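IPT/TIG domain-containing protein (Bacteroides thetaiotaomicron, PDB 3TC9) probably serves as an auxiliary nutrient-binding protein that joins an immunoglobulin-like IPT/TIG domain to a six-bladed beta-propeller, though its exact function is not established. Local coordinates at residues Q249-D254 / T260-T265; S83-N86 / E90-A93; I164-E169 / C412-D417. All coordinates share one frame; numbering follows the deposited sequence.

Contact 1. Residues Q249-D254 / T260-T265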
# COMPACT_ATOMS: atom_id res chain seq x y z
N GLN B 249 -30.71 15.37 17.30
CA GLN B 249 -30.95 15.99 16.01
C GLN B 249 -29.65 16.34 15.27
O GLN B 249 -28.76 16.96 15.84
CB GLN B 249 -31.80 17.25 16.15
CG GLN B 249 -32.15 17.91 14.83
CD GLN B 249 -33.60 17.84 14.49
OE1 GLN B 249 -33.97 17.42 13.39
NE2 GLN B 249 -34.45 18.28 15.41
N VAL B 250 -29.62 16.01 13.97
CA VAL B 250 -28.55 16.37 13.05
C VAL B 250 -28.96 17.69 12.37
O VAL B 250 -30.12 17.85 11.96
CB VAL B 250 -28.28 15.24 12.03
CG1 VAL B 250 -27.13 15.60 11.07
CG2 VAL B 250 -28.02 13.91 12.74
N PHE B 251 -28.01 18.64 12.26
CA PHE B 251 -28.18 19.93 11.60
C PHE B 251 -27.19 20.08 10.48
O PHE B 251 -26.08 19.57 10.57
CB PHE B 251 -28.02 21.09 12.60
CG PHE B 251 -29.07 21.11 13.67
CD1 PHE B 251 -30.31 21.71 13.44
CD2 PHE B 251 -28.83 20.56 14.93
CE1 PHE B 251 -31.30 21.73 14.42
CE2 PHE B 251 -29.81 20.58 15.92
CZ PHE B 251 -31.03 21.19 15.66
N ARG B 252 -27.59 20.78 9.42
CA ARG B 252 -26.73 21.04 8.27
C ARG B 252 -26.49 22.54 8.15
O ARG B 252 -27.45 23.29 8.12
CB ARG B 252 -27.37 20.48 7.00
CG ARG B 252 -26.51 20.58 5.77
CD ARG B 252 -27.40 20.37 4.57
NE ARG B 252 -26.62 20.23 3.34
CZ ARG B 252 -26.24 21.25 2.59
NH1 ARG B 252 -26.56 22.49 2.93
NH2 ARG B 252 -25.53 21.04 1.49
N TYR B 253 -25.24 22.97 8.09
CA TYR B 253 -24.94 24.39 7.98
C TYR B 253 -24.22 24.67 6.66
O TYR B 253 -23.20 24.06 6.37
CB TYR B 253 -24.12 24.87 9.18
CG TYR B 253 -23.62 26.30 9.07
CD1 TYR B 253 -24.43 27.37 9.40
CD2 TYR B 253 -22.32 26.57 8.64
CE1 TYR B 253 -23.97 28.68 9.32
CE2 TYR B 253 -21.86 27.87 8.52
CZ TYR B 253 -22.68 28.93 8.87
OH TYR B 253 -22.22 30.23 8.78
N ASP B 254 -24.75 25.61 5.88
CA ASP B 254 -24.15 26.02 4.61
C ASP B 254 -23.34 27.29 4.85
O ASP B 254 -23.90 28.29 5.28
CB ASP B 254 -25.22 26.22 3.53
CG ASP B 254 -24.66 26.43 2.14
OD1 ASP B 254 -23.96 27.44 1.93
OD2 ASP B 254 -24.95 25.60 1.25
N THR B 260 -28.80 27.25 8.54
CA THR B 260 -28.84 25.99 9.27
C THR B 260 -30.16 25.28 8.93
O THR B 260 -31.24 25.87 9.00
CB THR B 260 -28.67 26.21 10.79
OG1 THR B 260 -27.39 26.80 11.07
CG2 THR B 260 -28.82 24.90 11.58
N THR B 261 -30.05 24.00 8.54
CA THR B 261 -31.20 23.18 8.20
C THR B 261 -31.25 22.00 9.14
O THR B 261 -30.28 21.24 9.19
CB THR B 261 -31.11 22.74 6.72
OG1 THR B 261 -30.96 23.89 5.90
CG2 THR B 261 -32.33 21.94 6.26
N PRO B 262 -32.36 21.77 9.88
CA PRO B 262 -32.46 20.54 10.69
C PRO B 262 -32.68 19.36 9.72
O PRO B 262 -33.46 19.49 8.77
CB PRO B 262 -33.66 20.79 11.61
CG PRO B 262 -34.17 22.18 11.27
CD PRO B 262 -33.62 22.54 9.93
N LEU B 263 -31.93 18.25 9.89
CA LEU B 263 -32.03 17.16 8.92
C LEU B 263 -32.92 16.00 9.38
O LEU B 263 -33.97 15.75 8.78
CB LEU B 263 -30.64 16.64 8.55
CG LEU B 263 -30.11 16.99 7.15
CD1 LEU B 263 -30.46 18.42 6.74
CD2 LEU B 263 -28.62 16.77 7.08
N PHE B 264 -32.47 15.26 10.39
CA PHE B 264 -33.17 14.09 10.92
C PHE B 264 -32.75 13.84 12.35
O PHE B 264 -31.67 14.27 12.76
CB PHE B 264 -32.90 12.82 10.06
CG PHE B 264 -31.46 12.59 9.64
CD1 PHE B 264 -30.53 12.06 10.52
CD2 PHE B 264 -31.04 12.89 8.34
CE1 PHE B 264 -29.20 11.86 10.13
CE2 PHE B 264 -29.71 12.69 7.96
CZ PHE B 264 -28.81 12.18 8.85
N THR B 265 -33.61 13.13 13.08
CA THR B 265 -33.41 12.67 14.45
C THR B 265 -32.87 11.22 14.33
O THR B 265 -33.30 10.50 13.41
CB THR B 265 -34.78 12.84 15.19
OG1 THR B 265 -34.74 14.02 16.00
CG2 THR B 265 -35.21 11.63 16.00

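Contact 2. Residues S83-N86 / E90-A93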
# COMPACT_ATOMS: atom_id res chain seq x y z
N SER B 83 29.70 -16.44 22.55
CA SER B 83 30.94 -16.37 23.31
C SER B 83 30.76 -17.09 24.61
O SER B 83 29.69 -16.99 25.23
CB SER B 83 31.32 -14.92 23.60
OG SER B 83 31.87 -14.27 22.47
N ILE B 84 31.79 -17.82 25.01
CA ILE B 84 31.88 -18.43 26.34
C ILE B 84 32.75 -17.44 27.15
O ILE B 84 33.75 -16.90 26.65
CB ILE B 84 32.41 -19.91 26.35
CG1 ILE B 84 31.56 -20.84 25.46
CG2 ILE B 84 32.55 -20.46 27.78
CD1 ILE B 84 30.04 -20.97 25.73
N LEU B 85 32.30 -17.14 28.35
CA LEU B 85 32.97 -16.17 29.23
C LEU B 85 33.61 -16.83 30.42
O LEU B 85 33.30 -17.97 30.75
CB LEU B 85 31.94 -15.13 29.74
CG LEU B 85 30.94 -14.57 28.72
CD1 LEU B 85 29.85 -13.84 29.43
CD2 LEU B 85 31.63 -13.63 27.74
N ASN B 86 34.50 -16.09 31.08
CA ASN B 86 35.12 -16.49 32.33
C ASN B 86 34.27 -15.86 33.47
O ASN B 86 33.24 -15.24 33.18
CB ASN B 86 36.62 -16.08 32.38
CG ASN B 86 36.95 -14.60 32.33
OD1 ASN B 86 36.11 -13.72 32.57
ND2 ASN B 86 38.22 -14.30 32.14
N GLU B 90 34.73 -11.88 30.77
CA GLU B 90 35.53 -11.69 29.55
C GLU B 90 35.38 -12.90 28.64
O GLU B 90 35.27 -14.03 29.12
CB GLU B 90 37.02 -11.43 29.83
CG GLU B 90 37.33 -10.55 31.03
CD GLU B 90 38.76 -10.67 31.52
OE1 GLU B 90 39.63 -10.02 30.92
OE2 GLU B 90 39.00 -11.37 32.54
N GLU B 91 35.39 -12.67 27.33
CA GLU B 91 35.28 -13.71 26.30
C GLU B 91 36.53 -14.60 26.29
O GLU B 91 37.64 -14.09 26.22
CB GLU B 91 35.09 -13.05 24.92
CG GLU B 91 33.76 -12.29 24.79
CD GLU B 91 33.59 -11.40 23.57
OE1 GLU B 91 34.48 -11.39 22.69
OE2 GLU B 91 32.60 -10.64 23.53
N ILE B 92 36.34 -15.93 26.41
CA ILE B 92 37.46 -16.87 26.37
C ILE B 92 37.39 -17.77 25.12
O ILE B 92 38.37 -18.42 24.79
CB ILE B 92 37.63 -17.68 27.69
CG1 ILE B 92 36.31 -18.38 28.15
CG2 ILE B 92 38.26 -16.78 28.76
CD1 ILE B 92 36.48 -19.35 29.27
N ALA B 93 36.25 -17.82 24.45
CA ALA B 93 36.03 -18.62 23.24
C ALA B 93 34.92 -17.98 22.46
O ALA B 93 33.96 -17.53 23.05
CB ALA B 93 35.70 -20.06 23.60

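Contact 3. Residues I164-E169 / C412-D417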
# COMPACT_ATOMS: atom_id res chain seq x y z
N ILE B 164 0.95 19.78 18.11
CA ILE B 164 2.12 18.89 18.05
C ILE B 164 2.77 19.18 16.71
O ILE B 164 2.21 18.84 15.66
CB ILE B 164 1.76 17.38 18.24
CG1 ILE B 164 1.22 17.09 19.67
CG2 ILE B 164 2.95 16.48 17.89
CD1 ILE B 164 0.33 15.84 19.74
N ASP B 165 3.89 19.91 16.74
CA ASP B 165 4.64 20.32 15.55
C ASP B 165 5.80 19.36 15.36
O ASP B 165 6.74 19.38 16.15
CB ASP B 165 5.10 21.78 15.71
CG ASP B 165 5.82 22.40 14.51
OD1 ASP B 165 6.29 21.63 13.63
OD2 ASP B 165 5.92 23.64 14.46
N PHE B 166 5.72 18.50 14.33
CA PHE B 166 6.75 17.48 14.07
C PHE B 166 8.04 18.05 13.52
O PHE B 166 9.09 17.44 13.70
CB PHE B 166 6.23 16.42 13.10
CG PHE B 166 5.26 15.45 13.72
CD1 PHE B 166 3.89 15.72 13.72
CD2 PHE B 166 5.70 14.24 14.24
CE1 PHE B 166 2.98 14.81 14.28
CE2 PHE B 166 4.79 13.32 14.77
CZ PHE B 166 3.44 13.62 14.80
N GLU B 167 7.95 19.19 12.81
CA GLU B 167 9.10 19.86 12.20
C GLU B 167 9.99 20.47 13.27
O GLU B 167 11.19 20.22 13.27
CB GLU B 167 8.63 20.93 11.19
CG GLU B 167 9.76 21.63 10.45
CD GLU B 167 9.41 22.89 9.68
OE1 GLU B 167 8.39 23.54 10.02
OE2 GLU B 167 10.18 23.25 8.76
N LYS B 168 9.39 21.25 14.19
CA LYS B 168 10.11 21.90 15.28
C LYS B 168 10.29 20.99 16.52
O LYS B 168 11.07 21.34 17.41
CB LYS B 168 9.39 23.20 15.68
CG LYS B 168 9.21 24.20 14.53
CD LYS B 168 10.52 24.83 14.08
N GLU B 169 9.59 19.83 16.57
CA GLU B 169 9.54 18.90 17.71
C GLU B 169 9.18 19.70 18.97
O GLU B 169 9.90 19.70 19.98
CB GLU B 169 10.84 18.09 17.87
CG GLU B 169 11.10 17.18 16.68
CD GLU B 169 12.27 16.22 16.81
OE1 GLU B 169 13.23 16.52 17.56
OE2 GLU B 169 12.25 15.17 16.12
N CYS B 412 1.75 5.22 11.06
CA CYS B 412 1.46 4.89 12.45
C CYS B 412 0.17 5.55 12.91
O CYS B 412 -0.33 6.45 12.25
CB CYS B 412 2.63 5.32 13.34
SG CYS B 412 2.90 7.11 13.40
N PHE B 413 -0.31 5.13 14.07
CA PHE B 413 -1.44 5.69 14.79
C PHE B 413 -0.95 6.51 15.95
O PHE B 413 0.03 6.14 16.59
CB PHE B 413 -2.38 4.58 15.33
CG PHE B 413 -3.04 3.71 14.29
CD1 PHE B 413 -2.36 2.60 13.76
CD2 PHE B 413 -4.33 3.98 13.84
CE1 PHE B 413 -2.97 1.81 12.78
CE2 PHE B 413 -4.94 3.17 12.89
CZ PHE B 413 -4.25 2.09 12.35
N PHE B 414 -1.63 7.62 16.23
CA PHE B 414 -1.42 8.47 17.40
C PHE B 414 -2.71 8.41 18.20
O PHE B 414 -3.79 8.60 17.63
CB PHE B 414 -1.02 9.90 17.03
CG PHE B 414 0.34 9.97 16.36
CD1 PHE B 414 1.49 9.60 17.05
CD2 PHE B 414 0.46 10.38 15.04
CE1 PHE B 414 2.74 9.64 16.43
CE2 PHE B 414 1.72 10.45 14.43
CZ PHE B 414 2.86 10.10 15.14
N ILE B 415 -2.61 8.04 19.49
CA ILE B 415 -3.79 7.87 20.35
C ILE B 415 -3.72 8.79 21.55
O ILE B 415 -2.67 8.87 22.20
CB ILE B 415 -3.93 6.37 20.79
CG1 ILE B 415 -4.07 5.44 19.56
CG2 ILE B 415 -5.08 6.12 21.79
CD1 ILE B 415 -3.17 4.34 19.62
N GLY B 416 -4.85 9.44 21.86
CA GLY B 416 -5.04 10.27 23.04
C GLY B 416 -5.48 9.38 24.19
O GLY B 416 -6.67 9.06 24.32
N ASP B 417 -4.53 8.93 24.99
CA ASP B 417 -4.74 8.00 26.13
C ASP B 417 -4.98 8.83 27.38
O ASP B 417 -4.02 9.18 28.06
CB ASP B 417 -3.51 7.10 26.28
CG ASP B 417 -3.72 5.86 27.12
OD1 ASP B 417 -4.89 5.57 27.49
OD2 ASP B 417 -2.71 5.16 27.40

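Contact 1. Residues Q249-D254 / T260-T265
Phe-251 sets its ring obliquely across Pro-262, with CD1 3.7 Å from Pro-262 CA and CE1 3.8 Å from Pro-262 CB. With CG opposite the carbonyl carbon (chi1 -65°), the CD1-CE1 side of the ring reaches the proline; CB, set by the backbone, lies near Thr-260 CG2. Gln-249 CG, two residues back, rests over one ring face toward the rim. With an alanine in place of Phe-251, Pro-262 would probably lose its aromatic neighbour and Gln-249 CG the ring face it rests on. Further along, the Thr-260 hydroxyl OG1 comes to the edge of the Tyr-253 ring, 3.4 Å from CD1. On the face of Val-250 and Phe-264, Val-250 CG2 lies 3.5 Å from Phe-264 CE1; nearby, Leu-263 CD1 packs on Arg-252 CB. Backbone bonds knit the antiparallel pair, Arg-252 and Thr-261 each giving N-H to the other's O at 2.7 Å. The extended Arg-252 chain carries its guanidinium beyond the hairpin, where NH2 bonds Lys-304 O. Strand 260-265 is the outermost of a four-stranded propeller blade; strand 240-244 flanks 249-253 on its inner side, and Phe-264 leans on Leu-306 and Pro-309 of strand 305-312.

Contact 2. Residues S83-N86 / E90-A93
Ile-84 and Ala-93 pair on the buried side of this hairpin, where Ile-84 N donates to Ala-93 O at 2.9 Å and Ile-84 CB lies 4.3 Å from Ala-93 CB. A classic beta bulge follows: Ile-92 and Ala-93 both face Ile-84, whose O takes a nearly straight bond from Ile-92 N (2.8 Å, 178° at the hydrogen) and a weak one from Ala-93 N. Buried Ser-83 and Ile-84 contrast with Glu-90, Glu-91 and Ile-92, which form the solvent side. Ile-92 places CG1 between its own N and carbonyl carbon (chi1 52°), bringing CG1 to 3.3 Å from Ile-84 O. The polar corner is open yet well bonded. Asn-86 crosses Glu-90 obliquely: OD1 accepts from Glu-90 N at 2.9 Å, the donor standing above the carbonyl plane, while ND2 comes to Glu-90 OE2 from above the carboxylate plane at 3.1 Å. Asn-86 N also bonds Glu-90 O, making three bonds here. Glu-91 runs past Ser-83, but OE2 forms a salt bridge with Lys-49 and Ser-83 OG bonds Asn-94 OD1. Strand 80-85 is flanked by 48-52 and by the edge strand 91-96 of the immunoglobulin-like domain, with Phe-12 and Val-18 packing on Ile-84.

Contact 3. Residues I164-E169 / C412-D417
An aromatic junction between two blades of the six-bladed propeller brings Phe-166, in the turn after strand 159-165, against Phe-414 of strand 412-417. The side chains approach from opposite directions. Phe-166 CZ lies 3.6 Å from Phe-414 CZ and equally near Phe-414 CE2, while Phe-166 CE2 is slightly farther from the same CZ. Phe-414 CZ sits at the edge of the Phe-166 ring, near its plane. Ring centroids are 5.5 Å apart and the planes meet at 45°, an oblique pairing. Each CB already points at the other blade, and chi1 values of -75° for Phe-166 and -66° for Phe-414 let the rings extend that way until their ends touch. The turn that carries Phe-166 is shaped by an Asx motif, in which Asp-165 OD1 accepts from Lys-168 N at 3.2 Å, from above the carboxylate plane. Phe-112 meets both rings, completing an aromatic cluster; Arg-410 makes a cation-pi contact with Phe-166, and Ile-423 packs on Phe-414. Between the two segments, then, the join is made by ring carbons alone: with 72 Å² buried in all, it is a small, nondirectional contact that rests mainly on van der Waals attraction, with a modest hydrophobic share.

In the fold
Contacts 1 and 3 belong to the beta-propeller and contact 2 to the IPT/TIG domain. Along the chain, the hairpin of contact 2 closes first; contact 3 then brings together segments 243 residues apart, and contact 1 lies within that interval. Contacts 1 and 2 are each local to one hairpin, whereas contact 3 bridges two blades, one of them the blade that pairs strand 107-113 with strands near the C-terminus. Contact 3 is the most central, about 11 Å from the centre of the chain. Centre to centre, it lies about 33 Å from contact 1 and 45 Å from contact 2, while contacts 1 and 2 stand about 75 Å apart on opposite sides of the chain's centre.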